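YARHG domain-containing protein (Legionella pneumophila subsp. pneumophila, PDB 4G2A) is of unknown function, but pairs a DUF4424-type beta-rich domain with a helical YARHG domain and may bind a nutrient. Local coordinates at residues F66-I77 with T85-F95; L198-S206 with W218-L229. All blocks are in the same frame, centred on the assembly; numbering follows the deposited sequence.

Interaction 1: F66-I77 with T85-F95; sequences FPFPINDGNSEI and TNVGQALVYDF. With SO4 (sulfate ion), chain K.
The loop that leaves strand 60-68 is pinned to residues 85-91 around Asn-71, which meets a type II beta turn running from Asn-86 to Gln-89. Asn-71 uses both its backbone and its side chain here. Asn-71 N donates to Gln-89 O at 2.7 Å, and Asn-71 O accepts from Gly-88 N at 2.6 Å. With CG anti to the backbone N (chi1 -175°), the amide reaches across to Thr-85, where Asn-71 ND2 donates to Thr-85 OG1 almost in the amide plane at 3.2 Å. The other end of the amide turns back on its own loop: OD1 takes the N-H of Gly-73, an Asx turn, so both amide atoms are engaged and the rotation of the group is fixed. A single beta bridge joins Ile-70 to Ala-90, and Leu-91 N adds a bond to Pro-69 O at 3.0 Å. Two connecting loops of the DUF4424 region are thus zipped by backbone bonds, while apolar side chains pack alongside. Ile-77 CD1 and Leu-91 CD2 meet tip to tip, 4.0 Å apart. At the strand end, Phe-66 and Phe-95 form an offset stack, centroids 4.6 Å apart and planes at 20°; Val-92 CG2 lies at the edge of the Phe-66 ring, 3.8 Å from Phe-66 CE2. Tyr-125 and His-141 from neighbouring strands also pack on this aromatic pair.

Interaction 2: L198-S206 with W218-L229; sequences LNPTPSGMS and WDLRHFQPQADL. With SO4 (sulfate ion), chain O.
One face of the Trp-218 indole is covered by Met-205, a selenomethionine, while the carbonyl oxygens of Pro-202 and Ser-203 lie at its edge, in the ring plane. Met-205 CG stands 3.6 Å from the centroid of the Trp-218 six-membered ring, only 14° off the normal, a CH-pi contact. With CG anti to the backbone N (chi1 -169°) and the chain extended as far as the selenium, Met-205 SE lies obliquely to the ring, 4.2 Å from the centroid of the Trp-218 six-membered ring. At the edge Trp-218 NE1 donates to Pro-202 O at 2.9 Å; the N-H lies close to the indole plane but reaches the carbonyl from above its own plane. This bond satisfies the indole N-H and, with Met-205 over one face, restrains the ring. Pro-202, which follows a cis peptide bond, wedges between Trp-218 and Phe-223, with Pro-202 CB 3.6 Å from Phe-223 CZ. The two faces of the Phe-223 ring are taken by Leu-220 CD1, over the centre, and Pro-225 CA, nearer the rim. Just before the proline, Thr-201 OG1 donates to Asp-228 O at 2.7 Å. A water bridges Gly-204 O and Asp-219 N, and Gly-204 N binds O1 of a sulfate, probably from the crystallisation liquor, at 2.9 Å. The arrangement is a Met-aromatic contact beside a loop with a cis-proline, laid against the end of strand 215-220 and the connection into strand 229-235.

How the interactions relate
From the N terminus, the chain leaves strand 60-68, passes through the loop and short strand 76-77, and returns after only seven intervening residues to close interaction 1 before entering strand 95-99. Interaction 2 follows in series: the loop after strand 185-187 runs into strand 206-208, and the chain comes back along strand 215-220 and its connection to strand 229-235, closing a loop with eleven residues between the segments. The two loops therefore neither nest nor cross. The centres of interaction 1 and interaction 2 lie about 26 Å apart, and the two contacts do not touch. Each ties connecting loops to strands of the beta-rich part of the chain, which precedes the helices that begin at residue 236.

Interaction 1: F66-I77 with T85-F95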
# COMPACT_ATOMS: atom_id res chain seq x y z
N PHE A 66 14.43 -8.81 -10.24
CA PHE A 66 13.35 -8.12 -9.53
C PHE A 66 12.04 -8.82 -9.93
O PHE A 66 11.59 -8.59 -11.04
CB PHE A 66 13.29 -6.61 -9.82
CG PHE A 66 12.00 -5.94 -9.36
CD1 PHE A 66 11.83 -5.55 -8.03
CD2 PHE A 66 10.97 -5.68 -10.25
CE1 PHE A 66 10.66 -4.90 -7.62
CE2 PHE A 66 9.80 -5.03 -9.83
CZ PHE A 66 9.66 -4.64 -8.51
N PRO A 67 11.44 -9.70 -9.07
CA PRO A 67 10.18 -10.36 -9.45
C PRO A 67 8.98 -9.45 -9.29
O PRO A 67 8.99 -8.56 -8.45
CB PRO A 67 10.10 -11.55 -8.48
CG PRO A 67 11.25 -11.42 -7.55
CD PRO A 67 11.85 -10.07 -7.71
N PHE A 68 7.94 -9.68 -10.07
CA PHE A 68 6.77 -8.81 -9.98
C PHE A 68 5.46 -9.54 -10.36
O PHE A 68 5.48 -10.47 -11.18
CB PHE A 68 6.96 -7.56 -10.88
CG PHE A 68 7.37 -7.86 -12.30
CD1 PHE A 68 6.43 -8.25 -13.26
CD2 PHE A 68 8.69 -7.73 -12.70
CE1 PHE A 68 6.81 -8.52 -14.57
CE2 PHE A 68 9.07 -7.99 -14.02
CZ PHE A 68 8.13 -8.40 -14.95
N PRO A 69 4.31 -9.09 -9.82
CA PRO A 69 3.02 -9.65 -10.29
C PRO A 69 2.65 -9.07 -11.65
O PRO A 69 3.15 -8.02 -12.05
CB PRO A 69 2.03 -9.22 -9.19
CG PRO A 69 2.62 -7.98 -8.59
CD PRO A 69 4.10 -7.99 -8.85
N ILE A 70 1.78 -9.75 -12.39
CA ILE A 70 1.35 -9.28 -13.71
C ILE A 70 -0.16 -9.24 -13.80
O ILE A 70 -0.85 -9.83 -12.96
CB ILE A 70 1.92 -10.14 -14.86
CG1 ILE A 70 1.42 -11.60 -14.79
CG2 ILE A 70 3.43 -10.01 -14.98
CD1 ILE A 70 1.25 -12.28 -16.19
N ASN A 71 -0.68 -8.60 -14.87
CA ASN A 71 -2.11 -8.64 -15.14
C ASN A 71 -2.38 -9.96 -15.85
O ASN A 71 -1.95 -10.15 -16.98
CB ASN A 71 -2.58 -7.42 -15.96
CG ASN A 71 -4.07 -7.34 -16.16
OD1 ASN A 71 -4.82 -8.33 -16.03
ND2 ASN A 71 -4.53 -6.16 -16.54
N ASP A 72 -2.98 -10.92 -15.14
CA ASP A 72 -3.23 -12.24 -15.73
C ASP A 72 -4.67 -12.37 -16.27
O ASP A 72 -5.05 -13.44 -16.74
CB ASP A 72 -2.90 -13.36 -14.72
CG ASP A 72 -3.67 -13.30 -13.42
OD1 ASP A 72 -4.69 -12.58 -13.35
OD2 ASP A 72 -3.24 -13.97 -12.45
N GLY A 73 -5.42 -11.27 -16.24
CA GLY A 73 -6.79 -11.19 -16.71
C GLY A 73 -7.86 -11.78 -15.82
O GLY A 73 -9.01 -11.86 -16.24
N ASN A 74 -7.51 -12.19 -14.59
CA ASN A 74 -8.44 -12.82 -13.64
C ASN A 74 -9.04 -11.85 -12.64
O ASN A 74 -10.06 -12.14 -12.01
CB ASN A 74 -7.71 -13.92 -12.85
CG ASN A 74 -7.70 -15.26 -13.53
OD1 ASN A 74 -6.64 -15.79 -13.86
ND2 ASN A 74 -8.88 -15.85 -13.72
N SER A 75 -8.36 -10.73 -12.45
CA SER A 75 -8.75 -9.78 -11.44
C SER A 75 -8.93 -8.38 -11.99
O SER A 75 -8.47 -8.03 -13.09
CB SER A 75 -7.68 -9.75 -10.34
OG SER A 75 -8.15 -9.17 -9.13
N GLU A 76 -9.59 -7.58 -11.17
CA GLU A 76 -9.77 -6.16 -11.33
C GLU A 76 -8.42 -5.55 -11.04
O GLU A 76 -7.71 -6.04 -10.16
CB GLU A 76 -10.84 -5.68 -10.36
CG GLU A 76 -11.23 -4.23 -10.55
CD GLU A 76 -12.25 -3.70 -9.57
OE1 GLU A 76 -12.79 -4.49 -8.76
OE2 GLU A 76 -12.52 -2.47 -9.61
N ILE A 77 -8.04 -4.56 -11.81
CA ILE A 77 -6.75 -3.93 -11.61
C ILE A 77 -6.97 -2.54 -11.01
O ILE A 77 -7.93 -1.85 -11.39
CB ILE A 77 -5.93 -3.87 -12.94
CG1 ILE A 77 -5.61 -5.28 -13.51
CG2 ILE A 77 -4.65 -3.02 -12.84
CD1 ILE A 77 -4.90 -6.36 -12.60
N THR A 85 -3.05 -0.59 -18.62
CA THR A 85 -2.75 -2.00 -18.34
C THR A 85 -3.47 -2.87 -19.34
O THR A 85 -4.35 -2.39 -20.06
CB THR A 85 -3.14 -2.38 -16.88
OG1 THR A 85 -2.54 -3.63 -16.52
CG2 THR A 85 -4.65 -2.45 -16.64
N ASN A 86 -3.09 -4.15 -19.38
CA ASN A 86 -3.68 -5.25 -20.14
C ASN A 86 -3.03 -6.56 -19.73
O ASN A 86 -2.02 -6.53 -19.02
CB ASN A 86 -3.60 -5.03 -21.65
CG ASN A 86 -4.82 -4.39 -22.25
OD1 ASN A 86 -4.73 -3.40 -22.98
ND2 ASN A 86 -5.99 -4.94 -21.97
N VAL A 87 -3.62 -7.69 -20.12
CA VAL A 87 -3.13 -9.03 -19.81
C VAL A 87 -1.64 -9.17 -20.23
O VAL A 87 -1.26 -8.76 -21.33
CB VAL A 87 -4.02 -10.14 -20.45
CG1 VAL A 87 -3.48 -11.54 -20.17
CG2 VAL A 87 -5.47 -10.02 -19.99
N GLY A 88 -0.84 -9.71 -19.33
CA GLY A 88 0.57 -9.97 -19.55
C GLY A 88 1.50 -8.87 -19.12
O GLY A 88 2.72 -9.08 -19.11
N GLN A 89 0.96 -7.69 -18.80
CA GLN A 89 1.77 -6.56 -18.37
C GLN A 89 2.04 -6.57 -16.87
O GLN A 89 1.18 -7.00 -16.07
CB GLN A 89 1.10 -5.24 -18.75
CG GLN A 89 1.63 -4.71 -20.06
CD GLN A 89 0.54 -3.97 -20.72
OE1 GLN A 89 -0.21 -4.53 -21.52
NE2 GLN A 89 0.39 -2.72 -20.34
N ALA A 90 3.23 -6.06 -16.50
CA ALA A 90 3.70 -5.93 -15.12
C ALA A 90 2.83 -4.95 -14.36
O ALA A 90 2.35 -3.96 -14.93
CB ALA A 90 5.14 -5.46 -15.11
N LEU A 91 2.63 -5.21 -13.06
CA LEU A 91 1.87 -4.29 -12.22
C LEU A 91 2.87 -3.37 -11.48
O LEU A 91 2.64 -2.92 -10.36
CB LEU A 91 0.92 -5.06 -11.27
CG LEU A 91 -0.20 -5.92 -11.95
CD1 LEU A 91 -1.04 -6.62 -10.91
CD2 LEU A 91 -1.11 -5.08 -12.80
N VAL A 92 3.97 -3.08 -12.19
CA VAL A 92 5.13 -2.25 -11.85
C VAL A 92 5.31 -1.31 -13.04
O VAL A 92 5.20 -1.72 -14.19
CB VAL A 92 6.39 -3.14 -11.53
CG1 VAL A 92 7.69 -2.34 -11.61
CG2 VAL A 92 6.26 -3.80 -10.17
N TYR A 93 5.55 -0.02 -12.77
CA TYR A 93 5.64 0.98 -13.81
C TYR A 93 6.94 1.72 -13.73
O TYR A 93 7.34 2.14 -12.64
CB TYR A 93 4.45 1.96 -13.70
CG TYR A 93 3.13 1.25 -13.72
CD1 TYR A 93 2.58 0.80 -14.92
CD2 TYR A 93 2.47 0.93 -12.54
CE1 TYR A 93 1.39 0.08 -14.94
CE2 TYR A 93 1.29 0.18 -12.55
CZ TYR A 93 0.75 -0.22 -13.76
OH TYR A 93 -0.41 -0.95 -13.80
N ASP A 94 7.57 1.91 -14.89
CA ASP A 94 8.80 2.70 -15.09
C ASP A 94 9.90 2.24 -14.15
O ASP A 94 10.50 3.04 -13.43
CB ASP A 94 8.52 4.22 -14.95
CG ASP A 94 7.37 4.71 -15.82
OD1 ASP A 94 7.44 4.53 -17.07
OD2 ASP A 94 6.38 5.23 -15.26
N PHE A 95 10.12 0.93 -14.13
CA PHE A 95 11.17 0.31 -13.34
C PHE A 95 12.52 0.76 -13.86
O PHE A 95 12.81 0.61 -15.05
CB PHE A 95 11.05 -1.21 -13.39
CG PHE A 95 12.13 -1.91 -12.60
CD1 PHE A 95 12.02 -2.06 -11.22
CD2 PHE A 95 13.27 -2.42 -13.24
CE1 PHE A 95 13.03 -2.70 -10.48
CE2 PHE A 95 14.26 -3.08 -12.51
CZ PHE A 95 14.14 -3.22 -11.13
S SO4 K . -10.46 -11.77 -6.17
O1 SO4 K . -10.36 -10.42 -6.73
O2 SO4 K . -11.82 -12.29 -6.35
O3 SO4 K . -9.50 -12.65 -6.87
O4 SO4 K . -10.13 -11.72 -4.73

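Interaction 2: L198-S206 with W218-L229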
# COMPACT_ATOMS: atom_id res chain seq x y z
N LEU A 198 -4.85 -8.25 9.84
CA LEU A 198 -4.86 -6.80 9.67
C LEU A 198 -3.72 -6.14 10.44
O LEU A 198 -3.42 -4.99 10.18
CB LEU A 198 -6.21 -6.22 10.12
CG LEU A 198 -7.43 -6.62 9.30
CD1 LEU A 198 -8.69 -6.05 9.92
CD2 LEU A 198 -7.31 -6.13 7.88
N ASN A 199 -3.07 -6.88 11.36
CA ASN A 199 -1.93 -6.34 12.11
C ASN A 199 -0.75 -6.12 11.20
O ASN A 199 -0.48 -6.97 10.36
CB ASN A 199 -1.53 -7.23 13.26
CG ASN A 199 -2.50 -7.23 14.38
OD1 ASN A 199 -3.28 -6.29 14.57
ND2 ASN A 199 -2.44 -8.28 15.20
N PRO A 200 -0.06 -4.97 11.31
CA PRO A 200 1.07 -4.72 10.40
C PRO A 200 2.23 -5.67 10.63
O PRO A 200 2.55 -6.02 11.76
CB PRO A 200 1.47 -3.28 10.69
CG PRO A 200 0.29 -2.69 11.45
CD PRO A 200 -0.28 -3.82 12.22
N THR A 201 2.85 -6.12 9.55
CA THR A 201 4.03 -6.98 9.62
C THR A 201 5.16 -6.30 8.81
O THR A 201 4.85 -5.58 7.87
CB THR A 201 3.75 -8.43 9.16
OG1 THR A 201 3.62 -8.49 7.75
CG2 THR A 201 2.56 -9.06 9.87
N PRO A 202 6.46 -6.49 9.12
CA PRO A 202 7.04 -7.28 10.23
C PRO A 202 6.83 -6.59 11.57
O PRO A 202 6.16 -5.55 11.62
CB PRO A 202 8.52 -7.36 9.85
CG PRO A 202 8.78 -6.11 9.05
CD PRO A 202 7.51 -5.84 8.31
N SER A 203 7.37 -7.16 12.67
CA SER A 203 7.28 -6.50 13.99
C SER A 203 8.14 -5.22 14.01
O SER A 203 9.06 -5.08 13.20
CB SER A 203 7.76 -7.43 15.11
OG SER A 203 7.11 -8.70 15.10
N GLY A 204 7.85 -4.32 14.95
CA GLY A 204 8.65 -3.12 15.17
C GLY A 204 8.23 -1.84 14.51
O GLY A 204 9.04 -0.92 14.41
N MSE A 205 6.99 -1.74 14.06
CA MSE A 205 6.51 -0.52 13.43
C MSE A 205 6.21 0.59 14.46
O MSE A 205 5.65 0.34 15.53
CB MSE A 205 5.26 -0.78 12.60
CG MSE A 205 4.86 0.38 11.71
SE MSE A 205 3.04 0.19 11.07
CE MSE A 205 2.12 0.75 12.71
N SER A 206 6.61 1.81 14.11
CA SER A 206 6.31 3.02 14.87
C SER A 206 5.52 3.97 13.94
O SER A 206 5.64 3.88 12.72
CB SER A 206 7.58 3.66 15.43
OG SER A 206 8.63 3.72 14.48
N TRP A 218 9.67 1.35 10.18
CA TRP A 218 10.40 0.19 10.70
C TRP A 218 11.89 0.49 10.59
O TRP A 218 12.31 1.08 9.59
CB TRP A 218 10.07 -1.09 9.90
CG TRP A 218 8.67 -1.62 9.99
CD1 TRP A 218 8.28 -2.74 10.64
CD2 TRP A 218 7.54 -1.17 9.23
NE1 TRP A 218 6.94 -2.98 10.42
CE2 TRP A 218 6.47 -2.05 9.53
CE3 TRP A 218 7.31 -0.10 8.34
CZ2 TRP A 218 5.20 -1.90 8.95
CZ3 TRP A 218 6.05 0.05 7.78
CH2 TRP A 218 5.01 -0.84 8.09
N ASP A 219 12.68 0.13 11.61
CA ASP A 219 14.14 0.30 11.64
C ASP A 219 14.71 -0.91 12.38
O ASP A 219 14.79 -0.92 13.61
CB ASP A 219 14.53 1.63 12.28
CG ASP A 219 16.00 2.00 12.14
OD1 ASP A 219 16.81 1.12 11.75
OD2 ASP A 219 16.34 3.17 12.43
N LEU A 220 15.03 -1.96 11.62
CA LEU A 220 15.44 -3.28 12.12
C LEU A 220 16.90 -3.61 11.78
O LEU A 220 17.34 -3.41 10.65
CB LEU A 220 14.48 -4.35 11.55
CG LEU A 220 12.99 -3.89 11.41
CD1 LEU A 220 12.30 -4.57 10.24
CD2 LEU A 220 12.22 -4.04 12.71
N ARG A 221 17.64 -4.10 12.77
CA ARG A 221 19.06 -4.47 12.67
C ARG A 221 19.14 -5.96 12.82
O ARG A 221 18.33 -6.53 13.54
CB ARG A 221 19.91 -3.72 13.73
CG ARG A 221 19.70 -2.20 13.74
CD ARG A 221 20.80 -1.46 14.48
NE ARG A 221 22.00 -1.30 13.66
CZ ARG A 221 22.53 -0.12 13.32
NH1 ARG A 221 21.98 1.01 13.74
NH2 ARG A 221 23.63 -0.08 12.57
N HIS A 222 20.06 -6.62 12.05
CA HIS A 222 20.22 -8.08 11.98
C HIS A 222 18.91 -8.77 11.66
O HIS A 222 18.67 -9.88 12.13
CB HIS A 222 20.80 -8.65 13.28
CG HIS A 222 22.28 -8.53 13.32
ND1 HIS A 222 23.08 -9.35 12.55
CD2 HIS A 222 23.05 -7.64 13.98
CE1 HIS A 222 24.32 -8.97 12.80
NE2 HIS A 222 24.36 -7.93 13.65
N PHE A 223 18.10 -8.12 10.81
CA PHE A 223 16.76 -8.57 10.47
C PHE A 223 16.74 -9.91 9.74
O PHE A 223 17.22 -10.00 8.61
CB PHE A 223 16.02 -7.51 9.65
CG PHE A 223 14.56 -7.81 9.32
CD1 PHE A 223 13.67 -8.19 10.31
CD2 PHE A 223 14.08 -7.63 8.03
CE1 PHE A 223 12.33 -8.43 10.01
CE2 PHE A 223 12.74 -7.87 7.73
CZ PHE A 223 11.87 -8.26 8.73
N GLN A 224 16.18 -10.93 10.40
CA GLN A 224 15.92 -12.26 9.86
C GLN A 224 14.54 -12.13 9.21
O GLN A 224 13.55 -12.02 9.95
CB GLN A 224 15.97 -13.34 10.95
CG GLN A 224 17.39 -13.75 11.37
CD GLN A 224 17.44 -14.81 12.45
OE1 GLN A 224 18.09 -15.85 12.31
NE2 GLN A 224 16.78 -14.56 13.57
N PRO A 225 14.42 -12.00 7.87
CA PRO A 225 13.09 -11.76 7.28
C PRO A 225 12.20 -13.01 7.32
O PRO A 225 12.29 -13.90 6.46
CB PRO A 225 13.42 -11.30 5.87
CG PRO A 225 14.72 -11.99 5.55
CD PRO A 225 15.47 -12.08 6.83
N GLN A 226 11.34 -13.05 8.36
CA GLN A 226 10.37 -14.11 8.64
C GLN A 226 8.97 -13.69 8.17
O GLN A 226 8.08 -14.54 8.06
CB GLN A 226 10.36 -14.44 10.14
CG GLN A 226 9.95 -15.88 10.48
CD GLN A 226 10.97 -16.91 10.01
OE1 GLN A 226 12.01 -17.12 10.64
NE2 GLN A 226 10.68 -17.55 8.89
N ALA A 227 8.78 -12.39 7.88
CA ALA A 227 7.50 -11.85 7.39
C ALA A 227 7.72 -10.74 6.36
O ALA A 227 8.73 -10.05 6.39
CB ALA A 227 6.66 -11.32 8.54
N ASP A 228 6.76 -10.58 5.47
CA ASP A 228 6.80 -9.52 4.47
C ASP A 228 6.27 -8.22 5.05
O ASP A 228 5.74 -8.17 6.17
CB ASP A 228 5.94 -9.92 3.26
CG ASP A 228 6.48 -11.08 2.45
OD1 ASP A 228 7.73 -11.18 2.29
OD2 ASP A 228 5.67 -11.86 1.92
N LEU A 229 6.40 -7.15 4.28
CA LEU A 229 5.75 -5.93 4.68
C LEU A 229 4.28 -6.08 4.26
O LEU A 229 3.97 -6.36 3.10
CB LEU A 229 6.39 -4.65 4.08
CG LEU A 229 5.51 -3.39 4.15
CD1 LEU A 229 5.34 -2.94 5.56
CD2 LEU A 229 6.11 -2.30 3.36
S SO4 O . 4.75 -5.59 16.83
O1 SO4 O . 5.64 -4.44 16.78
O2 SO4 O . 3.55 -5.25 17.59
O3 SO4 O . 4.34 -5.98 15.48
O4 SO4 O . 5.43 -6.72 17.48
O HOH W 1 11.43 -0.02 14.13